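Side-chain contact in Asp/Glu-specific dipeptidyl-peptidase (Flavobacterium psychrophilum, PDB 5JXF), which removes dipeptides from the N-terminus of oligopeptides as a serine peptidase, with strict specificity for aspartate or glutamate at the P1 position: residues D631-N635 with K636-Q640. Sequence-based numbering, arbitrary orientation.
Sequences DLYNN and KDYGQ
K636 folds back along the end of helix 627-635 and sets its ammonium over one face of the Y633 ring. K636 NZ lies 3.6 Å from the centroid of the Y633 ring and 9° off the ring normal, a cation-pi contact. K636 NZ also donates to Y633 O; the modelled length of 2.4 Å is very short and therefore doubtful in detail. Bends at chi2 (-75°) and chi4 (-69°) turn the lysine chain back, with CD and CE passing by this carbonyl. Y638 comes in alongside Y633, and its OH is 3.4 Å from Y633 CD1. L632 CD2 packs 3.9 Å from D637 OD2.

The backbone turns here in a Schellman motif, with K636, at positive phi, as its C-prime residue. D637 N bonds to L632 O at 3.2 Å, and K636 N makes a weak bond to Y633 O. D637 then centres an inverse gamma turn. Y633 and Y638 both rest on L609 of helix 609-615, while L632 and D637 touch K712 of helix 703-713.

The ring face, and the helix-end carbonyl if its short distance is only roughly right, would both probably favour the protonated lysine.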
ATOM      1  N   ASP A 631      13.857  22.551   2.668  1.00 72.87           N
ATOM      2  CA  ASP A 631      15.043  23.314   2.245  1.00 76.72           C
ATOM      3  C   ASP A 631      16.332  22.530   2.381  1.00 74.29           C
ATOM      4  O   ASP A 631      17.182  22.572   1.492  1.00 76.38           O
ATOM      5  CB  ASP A 631      15.203  24.607   3.057  1.00 78.89           C
ATOM      6  CG  ASP A 631      14.385  25.738   2.520  1.00 92.75           C
ATOM      7  OD1 ASP A 631      13.867  25.615   1.383  1.00 96.72           O
ATOM      8  OD2 ASP A 631      14.279  26.769   3.227  1.00102.87           O
ATOM      9  N   LEU A 632      16.486  21.851   3.519  1.00 60.47           N
ATOM     10  CA  LEU A 632      17.697  21.098   3.778  1.00 57.36           C
ATOM     11  C   LEU A 632      17.814  19.986   2.755  1.00 56.26           C
ATOM     12  O   LEU A 632      18.903  19.715   2.252  1.00 60.38           O
ATOM     13  CB  LEU A 632      17.712  20.530   5.216  1.00 54.14           C
ATOM     14  CG  LEU A 632      17.919  21.609   6.276  1.00 60.90           C
ATOM     15  CD1 LEU A 632      17.512  21.098   7.666  1.00 65.71           C
ATOM     16  CD2 LEU A 632      19.362  22.102   6.278  1.00 53.29           C
ATOM     17  N   TYR A 633      16.684  19.349   2.448  1.00 52.23           N
ATOM     18  CA  TYR A 633      16.648  18.295   1.438  1.00 56.85           C
ATOM     19  C   TYR A 633      17.050  18.863   0.078  1.00 58.06           C
ATOM     20  O   TYR A 633      17.848  18.260  -0.632  1.00 67.13           O
ATOM     21  CB  TYR A 633      15.259  17.653   1.342  1.00 56.04           C
ATOM     22  CG  TYR A 633      15.118  16.679   0.174  1.00 59.58           C
ATOM     23  CD1 TYR A 633      15.793  15.461   0.166  1.00 57.80           C
ATOM     24  CD2 TYR A 633      14.334  16.996  -0.934  1.00 67.96           C
ATOM     25  CE1 TYR A 633      15.674  14.569  -0.907  1.00 57.56           C
ATOM     26  CE2 TYR A 633      14.199  16.110  -2.014  1.00 61.87           C
ATOM     27  CZ  TYR A 633      14.874  14.904  -1.994  1.00 64.64           C
ATOM     28  OH  TYR A 633      14.745  14.025  -3.043  1.00 72.86           O
ATOM     29  N   ASN A 634      16.498  20.020  -0.271  1.00 63.21           N
ATOM     30  CA  ASN A 634      16.761  20.622  -1.583  1.00 67.89           C
ATOM     31  C   ASN A 634      18.208  21.069  -1.718  1.00 72.07           C
ATOM     32  O   ASN A 634      18.767  21.026  -2.807  1.00 72.96           O
ATOM     33  CB  ASN A 634      15.840  21.818  -1.849  1.00 65.44           C
ATOM     34  CG  ASN A 634      14.427  21.414  -2.240  1.00 67.10           C
ATOM     35  OD1 ASN A 634      14.188  20.338  -2.807  1.00 63.63           O
ATOM     36  ND2 ASN A 634      13.479  22.308  -1.979  1.00 63.55           N
ATOM     37  N   ASN A 635      18.803  21.506  -0.609  1.00 70.81           N
ATOM     38  CA  ASN A 635      20.221  21.864  -0.571  1.00 65.19           C
ATOM     39  C   ASN A 635      21.143  20.665  -0.370  1.00 63.46           C
ATOM     40  O   ASN A 635      22.348  20.763  -0.596  1.00 68.25           O
ATOM     41  CB  ASN A 635      20.494  22.874   0.543  1.00 75.99           C
ATOM     42  CG  ASN A 635      20.273  24.302   0.105  1.00 84.79           C
ATOM     43  OD1 ASN A 635      19.389  24.587  -0.706  1.00 83.94           O
ATOM     44  ND2 ASN A 635      21.088  25.216   0.638  1.00 91.13           N
ATOM     45  N   LYS A 636      20.576  19.548   0.089  1.00 68.76           N
ATOM     46  CA  LYS A 636      21.351  18.348   0.406  1.00 67.70           C
ATOM     47  C   LYS A 636      22.424  18.705   1.431  1.00 66.89           C
ATOM     48  O   LYS A 636      23.532  18.162   1.435  1.00 61.72           O
ATOM     49  CB  LYS A 636      21.972  17.742  -0.860  1.00 69.66           C
ATOM     50  CG  LYS A 636      20.953  17.362  -1.924  1.00 69.39           C
ATOM     51  CD  LYS A 636      20.185  16.093  -1.568  1.00 66.80           C
ATOM     52  CE  LYS A 636      19.087  15.806  -2.601  1.00 62.06           C
ATOM     53  NZ  LYS A 636      18.012  16.826  -2.502  1.00 60.80           N
ATOM     54  N   ASP A 637      22.068  19.650   2.292  1.00 68.14           N
ATOM     55  CA  ASP A 637      22.945  20.121   3.351  1.00 61.79           C
ATOM     56  C   ASP A 637      22.922  19.121   4.511  1.00 65.93           C
ATOM     57  O   ASP A 637      22.210  19.311   5.505  1.00 67.63           O
ATOM     58  CB  ASP A 637      22.504  21.516   3.789  1.00 54.80           C
ATOM     59  CG  ASP A 637      23.441  22.140   4.786  1.00 66.20           C
ATOM     60  OD1 ASP A 637      24.573  21.633   4.964  1.00 73.82           O
ATOM     61  OD2 ASP A 637      23.034  23.161   5.371  1.00 65.84           O
ATOM     62  N   TYR A 638      23.711  18.059   4.373  1.00 64.68           N
ATOM     63  CA  TYR A 638      23.662  16.934   5.302  1.00 63.77           C
ATOM     64  C   TYR A 638      24.854  16.935   6.240  1.00 60.95           C
ATOM     65  O   TYR A 638      24.811  16.312   7.307  1.00 58.63           O
ATOM     66  CB  TYR A 638      23.600  15.607   4.535  1.00 62.78           C
ATOM     67  CG  TYR A 638      22.344  15.447   3.706  1.00 65.56           C
ATOM     68  CD1 TYR A 638      21.166  16.084   4.080  1.00 62.04           C
ATOM     69  CD2 TYR A 638      22.339  14.681   2.546  1.00 50.70           C
ATOM     70  CE1 TYR A 638      20.023  15.953   3.338  1.00 63.04           C
ATOM     71  CE2 TYR A 638      21.186  14.539   1.794  1.00 47.01           C
ATOM     72  CZ  TYR A 638      20.035  15.185   2.191  1.00 52.37           C
ATOM     73  OH  TYR A 638      18.879  15.069   1.479  1.00 50.74           O
ATOM     74  N   GLY A 639      25.909  17.638   5.834  1.00 55.64           N
ATOM     75  CA  GLY A 639      27.155  17.672   6.574  1.00 54.11           C
ATOM     76  C   GLY A 639      27.692  16.286   6.866  1.00 58.69           C
ATOM     77  O   GLY A 639      27.536  15.358   6.060  1.00 62.07           O
ATOM     78  N   GLN A 640      28.283  16.131   8.047  1.00 58.84           N
ATOM     79  CA  GLN A 640      28.901  14.865   8.432  1.00 57.23           C
ATOM     80  C   GLN A 640      27.880  13.770   8.695  1.00 57.01           C
ATOM     81  O   GLN A 640      28.251  12.656   9.057  1.00 64.31           O
ATOM     82  CB  GLN A 640      29.759  15.037   9.679  1.00 59.96           C
ATOM     83  CG  GLN A 640      28.975  15.403  10.932  1.00 54.81           C
ATOM     84  CD  GLN A 640      29.894  15.594  12.121  1.00 62.88           C
ATOM     85  OE1 GLN A 640      31.103  15.375  12.017  1.00 70.82           O
ATOM     86  NE2 GLN A 640      29.330  16.012  13.260  1.00 57.13           N
TER